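Local coordinates for ribosomal protein S2-related protein (Deinococcus radiodurans, PDB 2JH3), which carries a 4Fe-4S cluster beside two chelatase-like (CbiX) domains and may act as a sirohydrochlorin ferrochelatase, at residues 196-199 with 200-204; 391-394 with 395-399; 402-405 with 406-409. All blocks are in the same frame, centred on the assembly; numbering follows the deposited sequence.

Contact 1: residues 196-199 with 200-204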
loop_
_atom_site.group_PDB
_atom_site.type_symbol
_atom_site.label_atom_id
_atom_site.label_comp_id
_atom_site.label_asym_id
_atom_site.label_seq_id
_atom_site.Cartn_x
_atom_site.Cartn_y
_atom_site.Cartn_z
ATOM N N SER A 196 29.331 5.502 28.780
ATOM C CA SER A 196 30.500 4.633 28.579
ATOM C C SER A 196 31.640 4.939 29.583
ATOM O O SER A 196 32.557 4.169 29.728
ATOM C CB SER A 196 30.960 4.714 27.128
ATOM O OG SER A 196 31.508 5.975 26.887
ATOM N N GLU A 197 31.515 6.026 30.347
ATOM C CA GLU A 197 32.426 6.372 31.391
ATOM C C GLU A 197 31.754 6.352 32.787
ATOM O O GLU A 197 32.260 6.938 33.752
ATOM C CB GLU A 197 32.927 7.786 31.103
ATOM C CG GLU A 197 33.695 7.958 29.797
ATOM C CD GLU A 197 35.095 7.363 29.886
ATOM O OE1 GLU A 197 35.590 6.832 28.860
ATOM O OE2 GLU A 197 35.689 7.422 30.992
ATOM N N TRP A 198 30.633 5.674 32.937
ATOM C CA TRP A 198 29.835 5.827 34.184
ATOM C C TRP A 198 30.555 5.503 35.505
ATOM O O TRP A 198 30.299 6.160 36.503
ATOM C CB TRP A 198 28.493 5.047 34.119
ATOM C CG TRP A 198 28.568 3.547 34.186
ATOM C CD1 TRP A 198 28.499 2.675 33.131
ATOM C CD2 TRP A 198 28.648 2.732 35.363
ATOM N NE1 TRP A 198 28.589 1.372 33.564
ATOM C CE2 TRP A 198 28.682 1.376 34.935
ATOM C CE3 TRP A 198 28.800 3.008 36.727
ATOM C CZ2 TRP A 198 28.836 0.299 35.833
ATOM C CZ3 TRP A 198 28.944 1.950 37.606
ATOM C CH2 TRP A 198 28.976 0.608 37.160
ATOM N N PRO A 199 31.406 4.459 35.548
ATOM C CA PRO A 199 32.073 4.179 36.825
ATOM C C PRO A 199 33.000 5.336 37.336
ATOM O O PRO A 199 33.282 5.397 38.531
ATOM C CB PRO A 199 32.837 2.880 36.527
ATOM C CG PRO A 199 32.170 2.304 35.277
ATOM C CD PRO A 199 31.801 3.484 34.512
ATOM N N SER A 200 33.420 6.250 36.451
ATOM C CA SER A 200 34.145 7.467 36.844
ATOM C C SER A 200 33.334 8.393 37.766
ATOM O O SER A 200 33.898 9.335 38.369
ATOM C CB SER A 200 34.537 8.273 35.615
ATOM O OG SER A 200 33.439 8.955 35.028
ATOM N N ARG A 201 32.026 8.132 37.884
ATOM C CA ARG A 201 31.137 8.972 38.681
ATOM C C ARG A 201 30.495 8.212 39.832
ATOM O O ARG A 201 29.524 8.656 40.403
ATOM C CB ARG A 201 30.061 9.596 37.770
ATOM C CG ARG A 201 30.539 10.811 36.958
ATOM C CD ARG A 201 30.994 11.991 37.908
ATOM N NE ARG A 201 31.274 13.183 37.111
ATOM C CZ ARG A 201 32.414 13.388 36.457
ATOM N NH1 ARG A 201 33.384 12.482 36.544
ATOM N NH2 ARG A 201 32.585 14.480 35.697
ATOM N N VAL A 202 31.018 7.060 40.187
ATOM C CA VAL A 202 30.385 6.258 41.226
ATOM C C VAL A 202 31.448 5.895 42.226
ATOM O O VAL A 202 32.483 5.326 41.847
ATOM C CB VAL A 202 29.757 4.965 40.663
ATOM C CG1 VAL A 202 29.336 3.990 41.772
ATOM C CG2 VAL A 202 28.577 5.296 39.798
ATOM N N GLU A 203 31.170 6.227 43.489
ATOM C CA GLU A 203 32.058 5.931 44.607
ATOM C C GLU A 203 31.447 4.942 45.599
ATOM O O GLU A 203 32.143 4.470 46.497
ATOM C CB GLU A 203 32.449 7.227 45.292
ATOM C CG GLU A 203 33.431 8.048 44.443
ATOM C CD GLU A 203 33.260 9.558 44.605
ATOM O OE1 GLU A 203 33.066 10.019 45.763
ATOM O OE2 GLU A 203 33.332 10.290 43.577
ATOM N N ALA A 204 30.173 4.609 45.439
ATOM C CA ALA A 204 29.556 3.528 46.195
ATOM C C ALA A 204 29.906 2.165 45.597
ATOM O O ALA A 204 30.435 2.064 44.482
ATOM C CB ALA A 204 28.017 3.707 46.216
#
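Trp198 and Val202 meet in a 3-10 turn that links strands 193-194 and 207-211 of the second CbiX-like, chelatase-type domain. The evidence for the 3-10 pattern is the i to i+3 spacing: Ser200 N bonds to Glu197 O at 3.0 Å, Arg201 N to Trp198 O and, longer, Val202 N to Pro199 O at 3.3 Å. The side chain of Trp198 leaves CB with CG between the backbone N and the carbonyl carbon (chi1 71°), which folds the indole back beneath the following proline. Pro199 CG then sits over the centre of one ring face, 3.5 Å above the plane. Further out, the six-membered edge comes to Val202: Trp198 CE3 lies 3.8 Å from Val202 CG2, and CZ3 is only slightly farther, with the methyl in the ring plane. Beyond the turn the same indole packs on Leu146 of strand 144-149 and on Leu228 and Ala231 of helix 218-234. Replacing Ser200 by an alanine would probably cost Glu197 O the hydroxyl donor, keeping just the amide of the two that Ser200 offers. The hydroxyl bond is short: Ser200 OG donates to Glu197 O over 2.7 Å, tilted 17° from the carbonyl plane.

Contact 2: residues 391-394 with 395-399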
loop_
_atom_site.group_PDB
_atom_site.type_symbol
_atom_site.label_atom_id
_atom_site.label_comp_id
_atom_site.label_asym_id
_atom_site.label_seq_id
_atom_site.Cartn_x
_atom_site.Cartn_y
_atom_site.Cartn_z
ATOM N N PRO A 391 -4.176 25.653 3.446
ATOM C CA PRO A 391 -3.429 25.482 2.203
ATOM C C PRO A 391 -2.026 24.976 2.419
ATOM O O PRO A 391 -1.461 25.237 3.480
ATOM C CB PRO A 391 -3.308 26.916 1.693
ATOM C CG PRO A 391 -3.508 27.692 2.791
ATOM C CD PRO A 391 -4.449 27.062 3.698
ATOM N N TRP A 392 -1.492 24.263 1.451
ATOM C CA TRP A 392 -0.166 23.708 1.537
ATOM C C TRP A 392 0.895 24.710 2.003
ATOM O O TRP A 392 1.701 24.409 2.893
ATOM C CB TRP A 392 0.257 23.113 0.185
ATOM C CG TRP A 392 1.697 22.956 0.126
ATOM C CD1 TRP A 392 2.647 23.884 -0.333
ATOM C CD2 TRP A 392 2.433 21.860 0.638
ATOM N NE1 TRP A 392 3.935 23.334 -0.189
ATOM C CE2 TRP A 392 3.823 22.126 0.422
ATOM C CE3 TRP A 392 2.075 20.662 1.234
ATOM C CZ2 TRP A 392 4.796 21.247 0.794
ATOM C CZ3 TRP A 392 3.067 19.792 1.600
ATOM C CH2 TRP A 392 4.410 20.102 1.428
ATOM N N MET A 393 0.933 25.906 1.418
ATOM C CA MET A 393 2.064 26.809 1.730
ATOM C C MET A 393 2.073 27.242 3.203
ATOM O O MET A 393 3.103 27.451 3.832
ATOM C CB MET A 393 2.040 28.044 0.809
ATOM C CG MET A 393 3.457 28.364 0.196
ATOM S SD MET A 393 4.956 28.044 1.244
ATOM C CE MET A 393 5.962 27.189 -0.007
ATOM N N SER A 394 0.898 27.386 3.771
ATOM C CA SER A 394 0.787 27.603 5.171
ATOM C C SER A 394 1.353 26.461 6.118
ATOM O O SER A 394 2.118 26.723 7.076
ATOM C CB SER A 394 -0.684 27.937 5.433
ATOM O OG SER A 394 -0.801 28.088 6.784
ATOM N N THR A 395 1.011 25.195 5.844
ATOM C CA THR A 395 1.686 24.089 6.497
ATOM C C THR A 395 3.177 24.153 6.331
ATOM O O THR A 395 3.904 24.017 7.320
ATOM C CB THR A 395 1.212 22.743 5.903
ATOM O OG1 THR A 395 -0.187 22.739 5.883
ATOM C CG2 THR A 395 1.710 21.520 6.691
ATOM N N ALA A 396 3.659 24.276 5.083
ATOM C CA ALA A 396 5.088 24.226 4.784
ATOM C C ALA A 396 5.864 25.318 5.558
ATOM O O ALA A 396 6.938 25.051 6.093
ATOM C CB ALA A 396 5.324 24.363 3.289
ATOM N N ARG A 397 5.287 26.516 5.583
ATOM C CA ARG A 397 5.866 27.686 6.259
ATOM C C ARG A 397 5.982 27.524 7.782
ATOM O O ARG A 397 6.867 28.151 8.368
ATOM C CB ARG A 397 5.026 28.916 5.998
ATOM C CG ARG A 397 5.340 29.634 4.744
ATOM C CD ARG A 397 4.462 30.877 4.668
ATOM N NE ARG A 397 4.917 32.062 5.406
ATOM C CZ ARG A 397 5.996 32.799 5.100
ATOM N NH1 ARG A 397 6.809 32.421 4.124
ATOM N NH2 ARG A 397 6.291 33.890 5.806
ATOM N N ARG A 398 5.108 26.750 8.441
ATOM C CA ARG A 398 5.292 26.537 9.886
ATOM C C ARG A 398 6.562 25.746 10.225
ATOM O O ARG A 398 7.080 25.865 11.364
ATOM C CB ARG A 398 4.153 25.766 10.534
ATOM C CG ARG A 398 2.855 26.450 10.551
ATOM C CD ARG A 398 1.865 25.795 11.557
ATOM N NE ARG A 398 1.743 24.356 11.380
ATOM C CZ ARG A 398 0.853 23.776 10.567
ATOM N NH1 ARG A 398 0.006 24.496 9.883
ATOM N NH2 ARG A 398 0.832 22.481 10.432
ATOM N N GLN A 399 7.035 24.930 9.279
ATOM C CA GLN A 399 8.061 23.931 9.543
ATOM C C GLN A 399 9.461 24.557 9.632
ATOM O O GLN A 399 9.724 25.643 9.058
ATOM C CB GLN A 399 8.020 22.786 8.501
ATOM C CG GLN A 399 6.603 22.222 8.121
ATOM C CD GLN A 399 5.822 21.769 9.295
ATOM O OE1 GLN A 399 4.634 22.036 9.388
ATOM N NE2 GLN A 399 6.486 21.088 10.245
HETATM O O HOH W 1 -0.646 27.458 9.615
#
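Ala396 N meets Trp392 O at 2.9 Å in a nearly straight bond (172° at the hydrogen), the clearest of four i to i+4 bonds that define the short helix 392-398. Arg397 N reaches Met393 O and Arg398 N reaches Ser394 O, the latter more bent at 144°; the bond from Thr395 N to Pro391 O, at the N-cap, is weak. On one side of this turn Ala396 CB stands obliquely to the Trp392 indole, 3.6 Å off its plane and displaced toward the rim. The indole is swung there by a CG anti to the backbone N (chi1 161°), and Trp392 CE2 lies 3.9 Å from Ala396 CB. The Met393 side chain crosses that of Arg397, Met393 SD lying 3.9 Å from Arg397 CG. Elsewhere on the helix a water joins Ser394 OG (2.9 Å) to Arg398 NH1 (3.0 Å), lying at the edge of the guanidinium and in its plane. Arg398 is also paired with Glu87 of helix 78-88 and with Glu452, which Thr395 OG1 bonds as well. Trp392, about 8 Å from the iron-sulfur cluster by nearest side-chain approach, packs on Trp431 and on Leu458 and Val461, placing this helix against helix 455-467.

Contact 3: residues 402-405 with 406-409; sequences TLAR and VQRA
Ala404 O is gripped from two directions: Gln407 N donates to it at 2.9 Å, and a water donates at 3.2 Å. The amide stands above the carbonyl plane, 46° out of it, as do the amides of the other two i to i+3 bonds here. That water also accepts a weak bond from Arg408 NE, in the plane of the guanidinium at its edge, and so bridges the backbone of one turn to a side chain of the next. The bond from Val406 N to Leu403 O (3.0 Å) and that from Arg408 N to Arg405 O repeat the same spacing. Gln407 folds back over the carbonyl it bonds: CG lies anti to its own carbonyl carbon (chi1 -72°), CB and CG pass close to Ala404 O, and the chain runs on extended until Gln407 NE2 comes 3.8 Å from Ala404 CB. The polar end is held beyond this turn, where NE2 donates to Ala396 O of helix 392-398. On the solvent-facing side the two arginines overlap. Arg408 CG lies over one face of the Arg405 guanidinium, 3.5 Å above the plane and offset toward its rim, while Arg408 CD comes within 3.4 Å of Arg405 NH1. The two guanidinium planes are 41° apart, and the contact is made by the methylenes of Arg408 against the flat group of Arg405. Leu403 CD1 touches Val406 CG1 at 4.1 Å, and Val406 packs in turn on Trp392 and Ala396. Successive i to i+3 bonds mark this as a 3-10 connection, here joining helices 392-398 and 411-422 in the 4Fe-4S cluster-binding domain.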
loop_
_atom_site.group_PDB
_atom_site.type_symbol
_atom_site.label_atom_id
_atom_site.label_comp_id
_atom_site.label_asym_id
_atom_site.label_seq_id
_atom_site.Cartn_x
_atom_site.Cartn_y
_atom_site.Cartn_z
ATOM N N THR A 402 15.389 20.329 9.238
ATOM C CA THR A 402 15.482 19.628 7.955
ATOM C C THR A 402 14.150 19.683 7.167
ATOM O O THR A 402 14.147 19.747 5.937
ATOM C CB THR A 402 15.763 18.145 8.166
ATOM O OG1 THR A 402 14.660 17.560 8.898
ATOM C CG2 THR A 402 17.056 17.949 8.937
ATOM N N LEU A 403 13.026 19.674 7.889
ATOM C CA LEU A 403 11.698 19.752 7.252
ATOM C C LEU A 403 11.363 21.073 6.551
ATOM O O LEU A 403 10.466 21.106 5.701
ATOM C CB LEU A 403 10.587 19.485 8.282
ATOM C CG LEU A 403 9.312 18.835 7.778
ATOM C CD1 LEU A 403 9.502 17.594 6.898
ATOM C CD2 LEU A 403 8.469 18.457 9.012
ATOM N N ALA A 404 12.006 22.177 6.918
ATOM C CA ALA A 404 11.677 23.465 6.266
ATOM C C ALA A 404 11.936 23.444 4.765
ATOM O O ALA A 404 11.469 24.265 4.014
ATOM C CB ALA A 404 12.491 24.534 6.844
ATOM N N ARG A 405 12.812 22.558 4.378
ATOM C CA ARG A 405 13.095 22.268 2.994
ATOM C C ARG A 405 11.822 22.006 2.160
ATOM O O ARG A 405 11.841 22.220 0.949
ATOM C CB ARG A 405 14.010 21.047 2.971
ATOM C CG ARG A 405 15.016 21.018 1.949
ATOM C CD ARG A 405 16.185 21.973 2.205
ATOM N NE ARG A 405 16.713 22.323 0.887
ATOM C CZ ARG A 405 16.876 23.554 0.402
ATOM N NH1 ARG A 405 16.649 24.681 1.131
ATOM N NH2 ARG A 405 17.304 23.642 -0.847
ATOM N N VAL A 406 10.702 21.585 2.792
ATOM C CA VAL A 406 9.424 21.475 2.033
ATOM C C VAL A 406 9.008 22.782 1.370
ATOM O O VAL A 406 8.288 22.779 0.376
ATOM C CB VAL A 406 8.217 20.921 2.913
ATOM C CG1 VAL A 406 8.507 19.509 3.356
ATOM C CG2 VAL A 406 7.904 21.789 4.065
ATOM N N GLN A 407 9.470 23.898 1.941
ATOM C CA GLN A 407 9.239 25.236 1.417
ATOM C C GLN A 407 9.779 25.509 -0.023
ATOM O O GLN A 407 9.413 26.498 -0.642
ATOM C CB GLN A 407 9.804 26.283 2.375
ATOM C CG GLN A 407 9.010 26.461 3.664
ATOM C CD GLN A 407 9.819 27.059 4.848
ATOM O OE1 GLN A 407 10.741 27.855 4.641
ATOM N NE2 GLN A 407 9.454 26.690 6.081
ATOM N N ARG A 408 10.613 24.631 -0.519
ATOM C CA ARG A 408 11.241 24.767 -1.808
ATOM C C ARG A 408 10.502 23.989 -2.878
ATOM O O ARG A 408 10.767 24.182 -4.054
ATOM C CB ARG A 408 12.683 24.186 -1.740
ATOM C CG ARG A 408 13.535 24.678 -0.600
ATOM C CD ARG A 408 14.155 26.066 -0.802
ATOM N NE ARG A 408 13.221 27.129 -0.462
ATOM C CZ ARG A 408 12.682 27.947 -1.355
ATOM N NH1 ARG A 408 13.016 27.856 -2.657
ATOM N NH2 ARG A 408 11.813 28.874 -0.947
ATOM N N ALA A 409 9.620 23.057 -2.474
ATOM C CA ALA A 409 8.882 22.247 -3.433
ATOM C C ALA A 409 7.975 23.114 -4.304
ATOM O O ALA A 409 7.261 23.976 -3.793
ATOM C CB ALA A 409 8.054 21.165 -2.699
HETATM O O HOH W 2 13.761 25.991 2.592
#

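Contact 1 is a surface turn of the second CbiX-like domain, its centre about 47 and 43 Å from the centres of contacts 2 and 3. The latter two, with centres about 9 Å apart, are both partly buried in the iron-sulfur domain and touch directly: Met393 CE meets Gln407 O, and Gln399 O meets Ala404 CB. Both also pack against helix 455-467, whereas contact 1 meets helix 218-234 and strand 144-149. Backbone spacing separates them too: i to i+4 bonds in contact 2, i to i+3 in contacts 1 and 3. A tryptophan carries packing in contacts 1 and 2; contact 3 instead overlaps two exposed arginines. Waters bridge within contacts 2 and 3.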